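Long-range contacts in demethyldecarbamoylnovobiocin O-methyltransferase (Streptomyces caeruleus, PDB 2WK1), which transfers a methyl group from S-adenosyl-L-methionine to the 4-hydroxyl of the noviose sugar, the penultimate step in the biosynthesis of the antibiotic novobiocin: residues D77-A82 with G114-G119; E99-N104 with G237-V242; N105-L110 with K233-G238; Q145-V150 with G217-S222. All coordinates share one frame; numbering follows the deposited sequence.

The four contacts divide between the two ends of the central sheet of a Rossmann-like methyltransferase. Contacts 1 and 4 lie at the cofactor end, their centres 16 Å apart and their nearest atoms about 5 Å apart; contact 1 holds the amino acid part of S-adenosylhomocysteine and a ribose hydroxyl, contact 4 the adenine. Contacts 2 and 3 sit at the other end, with centres 7 Å apart. They share Gly237 and Gly238, and the probable hydrogen bond from Val106 N to Val101 O (2.9 Å) joins their first segments. Contact 1 is 23 Å from contact 2 and 26 Å from contact 3, centre to centre, and contact 4 is 26 Å from both.

Contact 1. Residues D77-A82 with G114-G119; sequences DWPANA and GVWRGG. With SAH (S-adenosyl-L-homocysteine), chain B.
Arg117 reaches across to Pro79, Ala80 and Ala82 from the loop that follows strand 109-113, the first strand of the Rossmann-like fold and the usual place for the glycine-rich cofactor loop of these methyltransferases. Three hydrogen bonds tie its guanidinium to the backbone of 77-82. NH1 gives two: one to Ala82 O (2.9 Å) is fairly straight at 164° and lies in the guanidinium plane, whereas the one to Pro79 O is bent and meets that carbonyl from above its plane. NH2 likewise comes down on Ala80 O from above. The chain runs extended from CG to NE, which carries the charged end far enough to collect all three oxygens.

Packing centres on Trp116. Its indole has CG anti to the backbone N (chi1 -168°) and lies across Pro79, with CH2 4.1 Å from Pro79 CD and Pro79 O at the ring edge. Arg117 CG sits over one face, 3.8 Å above the ring plane. The indole NE1 bonds outside the contact, to Val169 O, which limits the rotation of the ring, and Met85 packs on it.

The ligand is bonded at two places in the loop, Gly114 O and Trp116 N. Gly114 O accepts from the amino N of S-adenosylhomocysteine (2.9 Å), and Asp142 bonds both the ligand and Val115 N. A type II' turn from Val115 to Gly118, closed by Gly118 N to Val115 O, sends the chain toward helix 119-130 and presents Trp116 N to the ribose O3' at 3.1 Å.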
# COMPACT_ATOMS: atom_id res chain seq x y z
N ASP A 77 -10.99 -0.21 15.25
CA ASP A 77 -11.69 -1.29 14.61
C ASP A 77 -10.74 -2.43 14.24
O ASP A 77 -9.51 -2.33 14.43
CB ASP A 77 -12.53 -0.80 13.41
CG ASP A 77 -11.71 -0.25 12.26
OD1 ASP A 77 -10.46 -0.24 12.32
OD2 ASP A 77 -12.34 0.13 11.24
N TRP A 78 -11.32 -3.52 13.74
CA TRP A 78 -10.56 -4.61 13.14
C TRP A 78 -10.72 -4.50 11.63
O TRP A 78 -11.81 -4.71 11.12
CB TRP A 78 -11.09 -6.00 13.55
CG TRP A 78 -10.92 -6.38 14.98
CD1 TRP A 78 -9.97 -5.94 15.86
CD2 TRP A 78 -11.70 -7.35 15.69
NE1 TRP A 78 -10.14 -6.54 17.09
CE2 TRP A 78 -11.19 -7.42 17.01
CE3 TRP A 78 -12.79 -8.16 15.35
CZ2 TRP A 78 -11.72 -8.27 17.98
CZ3 TRP A 78 -13.33 -9.01 16.32
CH2 TRP A 78 -12.78 -9.05 17.62
N PRO A 79 -9.65 -4.17 10.89
CA PRO A 79 -9.80 -4.12 9.43
C PRO A 79 -10.18 -5.49 8.83
O PRO A 79 -9.69 -6.53 9.26
CB PRO A 79 -8.42 -3.65 8.95
CG PRO A 79 -7.88 -2.91 10.14
CD PRO A 79 -8.33 -3.70 11.32
N ALA A 80 -11.03 -5.47 7.80
CA ALA A 80 -11.40 -6.67 7.09
C ALA A 80 -10.24 -7.41 6.46
O ALA A 80 -10.17 -8.64 6.49
CB ALA A 80 -12.44 -6.32 6.02
N ASN A 81 -9.30 -6.65 5.91
CA ASN A 81 -8.18 -7.23 5.16
C ASN A 81 -6.82 -6.66 5.53
O ASN A 81 -5.81 -7.31 5.27
CB ASN A 81 -8.40 -7.03 3.66
CG ASN A 81 -9.70 -7.59 3.20
OD1 ASN A 81 -9.84 -8.80 3.08
ND2 ASN A 81 -10.67 -6.72 2.98
N ALA A 82 -6.76 -5.45 6.10
CA ALA A 82 -5.48 -4.81 6.35
C ALA A 82 -4.69 -5.57 7.40
O ALA A 82 -5.20 -6.37 8.18
CB ALA A 82 -5.69 -3.36 6.75
N GLY A 114 2.43 -10.50 20.25
CA GLY A 114 1.05 -10.46 19.83
C GLY A 114 0.96 -9.70 18.54
O GLY A 114 0.97 -8.47 18.55
N VAL A 115 0.87 -10.43 17.43
CA VAL A 115 1.11 -9.85 16.12
C VAL A 115 -0.07 -9.90 15.14
O VAL A 115 -0.04 -9.20 14.14
CB VAL A 115 2.35 -10.49 15.47
CG1 VAL A 115 3.52 -10.53 16.47
CG2 VAL A 115 2.04 -11.87 14.86
N TRP A 116 -1.06 -10.74 15.40
CA TRP A 116 -2.22 -10.90 14.50
C TRP A 116 -1.73 -11.13 13.06
O TRP A 116 -0.99 -12.09 12.84
CB TRP A 116 -3.18 -9.70 14.64
CG TRP A 116 -4.49 -9.89 13.99
CD1 TRP A 116 -5.34 -10.94 14.17
CD2 TRP A 116 -5.21 -8.94 13.17
NE1 TRP A 116 -6.51 -10.74 13.49
CE2 TRP A 116 -6.46 -9.53 12.86
CE3 TRP A 116 -4.89 -7.68 12.64
CZ2 TRP A 116 -7.40 -8.88 12.07
CZ3 TRP A 116 -5.85 -7.04 11.87
CH2 TRP A 116 -7.08 -7.64 11.58
N ARG A 117 -2.15 -10.31 12.09
CA ARG A 117 -1.73 -10.50 10.70
C ARG A 117 -0.29 -10.07 10.41
O ARG A 117 0.21 -10.31 9.31
CB ARG A 117 -2.70 -9.79 9.76
CG ARG A 117 -4.11 -10.40 9.78
CD ARG A 117 -5.06 -9.51 8.99
NE ARG A 117 -6.39 -10.11 8.90
CZ ARG A 117 -7.49 -9.43 8.60
NH1 ARG A 117 -7.44 -8.16 8.33
NH2 ARG A 117 -8.66 -10.04 8.59
N GLY A 118 0.36 -9.46 11.40
CA GLY A 118 1.77 -9.15 11.32
C GLY A 118 2.16 -7.74 10.98
O GLY A 118 3.35 -7.44 10.93
N GLY A 119 1.19 -6.86 10.78
CA GLY A 119 1.49 -5.54 10.26
C GLY A 119 2.43 -4.67 11.08
O GLY A 119 3.23 -3.92 10.52
N SAH B . -0.28 -6.23 17.19
CA SAH B . -1.36 -6.76 16.30
CB SAH B . -2.60 -7.10 17.13
CG SAH B . -2.39 -8.24 18.12
SD SAH B . -3.92 -9.10 18.47
C SAH B . -1.61 -5.82 15.15
O SAH B . -2.69 -5.85 14.55
OXT SAH B . -0.70 -5.10 14.77
C5' SAH B . -3.44 -10.11 19.89
C4' SAH B . -2.44 -11.23 19.51
O4' SAH B . -1.86 -11.75 20.73
C3' SAH B . -3.05 -12.40 18.74
O3' SAH B . -2.37 -12.65 17.50
C2' SAH B . -2.90 -13.58 19.74
O2' SAH B . -2.69 -14.85 19.14
C1' SAH B . -1.69 -13.16 20.59
N9 SAH B . -1.62 -13.67 21.96
C8 SAH B . -2.29 -13.16 23.02
N7 SAH B . -1.91 -13.77 24.17
C5 SAH B . -0.96 -14.68 23.82
C6 SAH B . -0.11 -15.60 24.54
N6 SAH B . -0.22 -15.71 25.85
N1 SAH B . 0.77 -16.32 23.84
C2 SAH B . 0.91 -16.18 22.51
N3 SAH B . 0.18 -15.36 21.76
C4 SAH B . -0.74 -14.58 22.39

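Contact 2. Residues E99-N104 with G237-V242; sequences EDVIGN and GGYVIV
The Tyr239 hydroxyl donates a hydrogen bond to Asp100, OH to OD2 2.5 Å, a short bond that reaches the carboxylate from above its plane. The two side chains cross at about a right angle, with the carboxylate turned 67° from the ring. Beside this bond, Val101 CG1 packs 3.7 Å from Tyr239 CD2. Both OD2 and this methyl meet the ring at its edge. A water adds a second link, donating to Asp100 OD2 at 2.7 Å and to Gly237 O at 2.9 Å, so OD2 receives two donors.

Further out, Asp100 has CG anti to the backbone N (chi1 -170°), which swings the carboxylate toward the strand. Its carbonyl O accepts from Asn104 N and Asn104 ND2, which arrive from opposite faces of the carbonyl plane and hold the backbone of Asp100 in the last helical turn. On the strand side, Gln279 touches both Asp100 and Tyr239 and its NE2 bonds to Gly237 O, while Val101 also packs on Ala211.

Helix 87-103 covers this face of the sheet, and its final part, 99-103, runs nearly antiparallel to strand 238-242 (168°, axes 9.0 Å apart): the helix-on-sheet layering of the Rossmann-like alpha/beta methyltransferase fold.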
# COMPACT_ATOMS: atom_id res chain seq x y z
N GLU A 99 12.83 4.74 14.97
CA GLU A 99 13.79 5.73 14.43
C GLU A 99 14.64 6.36 15.52
O GLU A 99 15.80 6.68 15.28
CB GLU A 99 13.10 6.77 13.55
CG GLU A 99 12.58 6.13 12.26
CD GLU A 99 12.03 7.10 11.25
OE1 GLU A 99 11.46 8.13 11.64
OE2 GLU A 99 12.19 6.81 10.06
N ASP A 100 14.07 6.57 16.71
CA ASP A 100 14.85 7.17 17.81
C ASP A 100 15.95 6.22 18.28
O ASP A 100 17.09 6.64 18.52
CB ASP A 100 13.96 7.58 18.99
CG ASP A 100 14.71 8.41 20.01
OD1 ASP A 100 15.15 9.52 19.63
OD2 ASP A 100 14.84 7.96 21.16
N VAL A 101 15.65 4.92 18.41
CA VAL A 101 16.68 3.97 18.83
C VAL A 101 17.78 3.84 17.77
O VAL A 101 18.97 3.70 18.10
CB VAL A 101 16.14 2.59 19.31
CG1 VAL A 101 15.18 2.76 20.47
CG2 VAL A 101 15.55 1.77 18.23
N ILE A 102 17.40 3.92 16.50
CA ILE A 102 18.39 3.89 15.42
C ILE A 102 19.22 5.16 15.48
O ILE A 102 20.44 5.09 15.42
CB ILE A 102 17.74 3.79 14.02
CG1 ILE A 102 17.05 2.43 13.86
CG2 ILE A 102 18.81 4.04 12.92
CD1 ILE A 102 16.12 2.34 12.66
N GLY A 103 18.58 6.32 15.59
CA GLY A 103 19.31 7.59 15.58
C GLY A 103 20.23 7.80 16.77
O GLY A 103 21.24 8.50 16.66
N ASN A 104 19.87 7.21 17.90
CA ASN A 104 20.67 7.30 19.12
C ASN A 104 21.54 6.07 19.36
O ASN A 104 22.19 5.95 20.40
CB ASN A 104 19.77 7.56 20.31
CG ASN A 104 19.29 8.99 20.36
OD1 ASN A 104 20.10 9.92 20.53
ND2 ASN A 104 17.99 9.19 20.28
N GLY A 237 17.60 3.61 27.21
CA GLY A 237 17.30 4.37 26.01
C GLY A 237 16.25 3.70 25.14
O GLY A 237 15.75 4.33 24.23
N GLY A 238 15.95 2.44 25.43
CA GLY A 238 14.95 1.69 24.68
C GLY A 238 13.55 1.97 25.17
O GLY A 238 13.34 2.69 26.14
N TYR A 239 12.59 1.42 24.46
CA TYR A 239 11.18 1.70 24.67
C TYR A 239 10.37 0.46 24.92
O TYR A 239 10.61 -0.58 24.30
CB TYR A 239 10.60 2.41 23.45
CG TYR A 239 11.16 3.78 23.20
CD1 TYR A 239 10.63 4.90 23.82
CD2 TYR A 239 12.22 3.98 22.34
CE1 TYR A 239 11.16 6.17 23.59
CE2 TYR A 239 12.76 5.23 22.12
CZ TYR A 239 12.21 6.33 22.72
OH TYR A 239 12.72 7.62 22.52
N VAL A 240 9.38 0.59 25.80
CA VAL A 240 8.33 -0.38 26.00
C VAL A 240 7.02 0.24 25.60
O VAL A 240 6.65 1.31 26.11
CB VAL A 240 8.25 -0.88 27.44
CG1 VAL A 240 7.12 -1.89 27.59
CG2 VAL A 240 9.61 -1.42 27.90
N ILE A 241 6.34 -0.38 24.65
CA ILE A 241 5.06 0.10 24.14
C ILE A 241 3.95 -0.86 24.62
O ILE A 241 4.08 -2.06 24.44
CB ILE A 241 5.05 0.18 22.60
CG1 ILE A 241 6.14 1.13 22.06
CG2 ILE A 241 3.66 0.52 22.09
CD1 ILE A 241 6.45 0.95 20.60
N VAL A 242 2.89 -0.31 25.20
CA VAL A 242 1.75 -1.08 25.68
C VAL A 242 0.57 -0.71 24.80
O VAL A 242 0.05 0.42 24.87
CB VAL A 242 1.42 -0.73 27.15
CG1 VAL A 242 0.32 -1.60 27.64
CG2 VAL A 242 2.67 -0.80 28.04
O HOH W 1 16.65 6.26 22.24

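Contact 3. Residues N105-L110 with K233-G238; sequences NVPGDL and KVSVGG
Ser235 is the first residue of 233-238 to touch the other segment, and it supplies the hydrogen bond of the contact. Its OG donates to Pro107 O at 2.7 Å, approaching from 37° above the carbonyl plane. With OG beside its own backbone N (chi1 -62°), the hydroxyl points across at the Pro107 carbonyl and passes 4.0 Å from Pro107 CG. The CB of Ser235 meets Val106 CG1 at 3.7 Å, so one small side chain serves as both polar and apolar partner.

Val236 turns its own side chain away and offers its carbonyl, whose O lies 3.7 Å from Val106 CG1. Here the chain rounds a type II beta turn from Ser235 to Gly238, closed by Gly238 N to Ser235 O (2.9 Å). In the Rossmann-like sheet this corner leads into strand 238-242, just as the loop 105-108 leads from helix 87-103 into strand 109-113; between these two strands runs 210-215. The loop itself starts from a Schellman motif at Asn105.

Gly237, with a positive phi of 98°, presents its carbonyl to the other branch of the valine, Val106 CG2, at 3.8 Å. Gly238 finishes the turn, its N 3.7 Å from Val106 CG1, while the carbonyl of Val106 turns to a partner outside the two segments and accepts from Arg136 NH1.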
# COMPACT_ATOMS: atom_id res chain seq x y z
N ASN A 105 21.55 5.14 18.42
CA ASN A 105 22.34 3.93 18.52
C ASN A 105 22.12 3.18 19.83
O ASN A 105 23.04 2.65 20.43
CB ASN A 105 23.81 4.26 18.29
CG ASN A 105 24.06 4.78 16.91
OD1 ASN A 105 23.79 4.09 15.92
ND2 ASN A 105 24.50 6.02 16.81
N VAL A 106 20.86 3.09 20.24
CA VAL A 106 20.52 2.26 21.39
C VAL A 106 20.58 0.80 20.95
O VAL A 106 19.91 0.44 19.98
CB VAL A 106 19.10 2.58 21.89
CG1 VAL A 106 18.66 1.61 23.01
CG2 VAL A 106 18.97 4.05 22.32
N PRO A 107 21.38 -0.04 21.61
CA PRO A 107 21.52 -1.42 21.11
C PRO A 107 20.25 -2.24 21.30
O PRO A 107 19.50 -2.05 22.29
CB PRO A 107 22.62 -2.02 21.97
CG PRO A 107 22.90 -1.08 23.02
CD PRO A 107 22.28 0.23 22.74
N GLY A 108 20.04 -3.19 20.40
CA GLY A 108 19.05 -4.21 20.60
C GLY A 108 18.17 -4.52 19.41
O GLY A 108 18.08 -3.76 18.44
N ASP A 109 17.51 -5.68 19.53
CA ASP A 109 16.54 -6.11 18.56
C ASP A 109 15.18 -5.46 18.83
O ASP A 109 14.99 -4.70 19.80
CB ASP A 109 16.46 -7.62 18.56
CG ASP A 109 17.69 -8.29 17.96
OD1 ASP A 109 18.44 -7.63 17.17
OD2 ASP A 109 17.88 -9.49 18.27
N LEU A 110 14.23 -5.73 17.94
CA LEU A 110 12.88 -5.22 18.05
C LEU A 110 11.96 -6.44 18.22
O LEU A 110 12.20 -7.47 17.58
CB LEU A 110 12.50 -4.48 16.76
CG LEU A 110 13.46 -3.39 16.29
CD1 LEU A 110 12.95 -2.78 14.99
CD2 LEU A 110 13.69 -2.35 17.35
N LYS A 233 15.69 -7.41 29.30
CA LYS A 233 16.52 -7.31 28.09
C LYS A 233 16.53 -5.92 27.47
O LYS A 233 17.34 -5.65 26.59
CB LYS A 233 16.00 -8.28 27.04
CG LYS A 233 16.02 -9.71 27.49
CD LYS A 233 15.59 -10.65 26.37
CE LYS A 233 15.35 -12.07 26.83
NZ LYS A 233 16.61 -12.69 27.33
N VAL A 234 15.63 -5.03 27.92
CA VAL A 234 15.49 -3.72 27.30
C VAL A 234 16.65 -2.80 27.70
O VAL A 234 16.92 -2.57 28.90
CB VAL A 234 14.12 -3.07 27.63
CG1 VAL A 234 14.02 -1.66 27.05
CG2 VAL A 234 13.00 -3.92 27.05
N SER A 235 17.34 -2.29 26.69
CA SER A 235 18.46 -1.40 26.90
C SER A 235 18.03 -0.06 27.48
O SER A 235 16.93 0.43 27.25
CB SER A 235 19.12 -1.10 25.56
OG SER A 235 19.62 -2.29 25.00
N VAL A 236 18.95 0.59 28.19
CA VAL A 236 18.74 1.97 28.58
C VAL A 236 18.65 2.80 27.31
O VAL A 236 19.51 2.70 26.40
CB VAL A 236 19.88 2.46 29.48
CG1 VAL A 236 19.77 3.97 29.74
CG2 VAL A 236 19.86 1.68 30.78
N GLY A 237 17.60 3.61 27.21
CA GLY A 237 17.30 4.37 26.01
C GLY A 237 16.25 3.70 25.14
O GLY A 237 15.75 4.33 24.23
N GLY A 238 15.95 2.44 25.43
CA GLY A 238 14.95 1.69 24.68
C GLY A 238 13.55 1.97 25.17
O GLY A 238 13.34 2.69 26.14

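Contact 4. Residues Q145-V150 with G217-S222; sequences QGIPDV and GDLYES. With SAH (S-adenosyl-L-homocysteine), chain B; EDO (1,2-ethanediol), chain F.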
# COMPACT_ATOMS: atom_id res chain seq x y z
N GLN A 145 -2.34 -18.93 16.96
CA GLN A 145 -3.56 -19.69 17.26
C GLN A 145 -4.56 -18.83 18.04
O GLN A 145 -5.54 -19.34 18.58
CB GLN A 145 -3.23 -20.95 18.13
CG GLN A 145 -2.25 -21.92 17.49
CD GLN A 145 -2.09 -23.27 18.23
OE1 GLN A 145 -1.52 -24.21 17.67
NE2 GLN A 145 -2.59 -23.36 19.44
N GLY A 146 -4.33 -17.52 18.10
CA GLY A 146 -5.18 -16.64 18.86
C GLY A 146 -4.88 -16.61 20.36
O GLY A 146 -3.87 -17.09 20.86
N ILE A 147 -5.77 -15.96 21.08
CA ILE A 147 -5.64 -15.76 22.51
C ILE A 147 -5.88 -17.10 23.25
O ILE A 147 -6.77 -17.85 22.87
CB ILE A 147 -6.67 -14.69 22.94
CG1 ILE A 147 -6.30 -13.32 22.31
CG2 ILE A 147 -6.78 -14.59 24.46
CD1 ILE A 147 -7.31 -12.20 22.63
N PRO A 148 -5.08 -17.40 24.29
CA PRO A 148 -5.31 -18.66 25.02
C PRO A 148 -6.60 -18.62 25.80
O PRO A 148 -7.03 -17.54 26.21
CB PRO A 148 -4.12 -18.73 25.99
CG PRO A 148 -3.72 -17.26 26.19
CD PRO A 148 -3.93 -16.64 24.84
N ASP A 149 -7.21 -19.79 25.96
CA ASP A 149 -8.32 -19.95 26.87
C ASP A 149 -7.74 -20.13 28.26
O ASP A 149 -7.16 -21.17 28.55
CB ASP A 149 -9.13 -21.18 26.45
CG ASP A 149 -10.33 -21.43 27.34
OD1 ASP A 149 -10.46 -20.81 28.40
OD2 ASP A 149 -11.16 -22.28 26.95
N VAL A 150 -7.84 -19.10 29.10
CA VAL A 150 -7.14 -19.08 30.39
C VAL A 150 -7.70 -20.08 31.40
O VAL A 150 -7.00 -20.42 32.36
CB VAL A 150 -7.04 -17.65 31.01
CG1 VAL A 150 -6.30 -16.71 30.06
CG2 VAL A 150 -8.39 -17.08 31.38
N GLY A 217 -0.71 -8.34 23.74
CA GLY A 217 -1.20 -9.68 24.03
C GLY A 217 -2.54 -9.78 24.72
O GLY A 217 -2.95 -10.87 25.10
N ASP A 218 -3.22 -8.64 24.92
CA ASP A 218 -4.63 -8.56 25.36
C ASP A 218 -5.03 -9.02 26.76
O ASP A 218 -6.08 -8.61 27.22
CB ASP A 218 -5.55 -9.26 24.33
CG ASP A 218 -5.79 -8.42 23.09
OD1 ASP A 218 -5.94 -7.18 23.18
OD2 ASP A 218 -5.83 -9.03 22.00
N LEU A 219 -4.22 -9.83 27.43
CA LEU A 219 -4.56 -10.40 28.74
C LEU A 219 -3.59 -10.01 29.81
O LEU A 219 -2.43 -9.71 29.52
CB LEU A 219 -4.51 -11.93 28.68
CG LEU A 219 -5.38 -12.66 27.68
CD1 LEU A 219 -5.11 -14.17 27.77
CD2 LEU A 219 -6.80 -12.31 27.96
N TYR A 220 -4.04 -10.05 31.06
CA TYR A 220 -3.13 -9.87 32.19
C TYR A 220 -2.00 -10.87 32.09
O TYR A 220 -0.81 -10.51 32.24
CB TYR A 220 -3.87 -10.05 33.51
CG TYR A 220 -2.99 -10.08 34.74
CD1 TYR A 220 -2.39 -11.26 35.16
CD2 TYR A 220 -2.77 -8.93 35.47
CE1 TYR A 220 -1.59 -11.28 36.29
CE2 TYR A 220 -1.97 -8.93 36.59
CZ TYR A 220 -1.38 -10.12 36.99
OH TYR A 220 -0.59 -10.15 38.13
N GLU A 221 -2.33 -12.14 31.87
CA GLU A 221 -1.27 -13.15 31.93
C GLU A 221 -0.26 -13.00 30.81
O GLU A 221 0.94 -13.16 31.04
CB GLU A 221 -1.84 -14.55 32.03
CG GLU A 221 -2.55 -15.14 30.88
CD GLU A 221 -2.61 -16.66 31.09
OE1 GLU A 221 -3.47 -17.12 31.87
OE2 GLU A 221 -1.74 -17.36 30.55
N SER A 222 -0.73 -12.68 29.62
CA SER A 222 0.13 -12.46 28.49
C SER A 222 1.07 -11.31 28.74
O SER A 222 2.26 -11.38 28.43
CB SER A 222 -0.68 -12.22 27.23
OG SER A 222 -1.56 -13.31 26.95
N SAH B . -0.28 -6.23 17.19
CA SAH B . -1.36 -6.76 16.30
CB SAH B . -2.60 -7.10 17.13
CG SAH B . -2.39 -8.24 18.12
SD SAH B . -3.92 -9.10 18.47
C SAH B . -1.61 -5.82 15.15
O SAH B . -2.69 -5.85 14.55
OXT SAH B . -0.70 -5.10 14.77
C5' SAH B . -3.44 -10.11 19.89
C4' SAH B . -2.44 -11.23 19.51
O4' SAH B . -1.86 -11.75 20.73
C3' SAH B . -3.05 -12.40 18.74
O3' SAH B . -2.37 -12.65 17.50
C2' SAH B . -2.90 -13.58 19.74
O2' SAH B . -2.69 -14.85 19.14
C1' SAH B . -1.69 -13.16 20.59
N9 SAH B . -1.62 -13.67 21.96
C8 SAH B . -2.29 -13.16 23.02
N7 SAH B . -1.91 -13.77 24.17
C5 SAH B . -0.96 -14.68 23.82
C6 SAH B . -0.11 -15.60 24.54
N6 SAH B . -0.22 -15.71 25.85
N1 SAH B . 0.77 -16.32 23.84
C2 SAH B . 0.91 -16.18 22.51
N3 SAH B . 0.18 -15.36 21.76
C4 SAH B . -0.74 -14.58 22.39
C1 EDO F . 0.18 -5.64 26.50
O1 EDO F . 0.28 -7.09 26.26
C2 EDO F . -1.24 -5.07 26.62
O2 EDO F . -1.63 -4.42 25.39
O HOH W 2 -4.33 -19.54 32.95
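The loop 147-150 and the chain 218-221 run in roughly the same direction, 35° apart, with Ile147 nearest Gly217 (7.7 Å between CA atoms) and Val150 nearest Glu221 (8.5 Å). Leu219 projects from the second segment onto the first. Its CD1 meets three side chains: Ile147 CG2 at 3.7 Å, Pro148 CG end-on at the same distance, and Val150 CG1 at 3.6 Å as the two slide past each other in opposite directions. The other branch of Ile147 goes elsewhere: the Ile147 side chain crosses that of Asp218 at about a right angle, its CD1 close to Asp218 OD2.

The loop after strand 138-142 of the Rossmann-like fold, and the loop after strand 210-215 with the first turn of helix 220-230, hold between them the adenine of S-adenosylhomocysteine. Pro148 CD lies 3.6 Å from adenine N7, and Ser222 OG, beside its backbone N (chi1 -58°), donates to the same N7 at 2.8 Å. Gly217 O comes near C8 of the base, and Asp218 OD2 near C5' of the ligand. Asp216, just before this segment, bonds the ligand as well and is a predicted magnesium ligand.

Leu219 is the N-cap of helix 220-230, and Asp158 accepts from Tyr220 N and Glu221 N in the first turn. Past the cap, Glu221 passes alongside Val150, and a water bridges the two segments there, donating to Glu221 OE1 (2.8 Å) and to Val150 O.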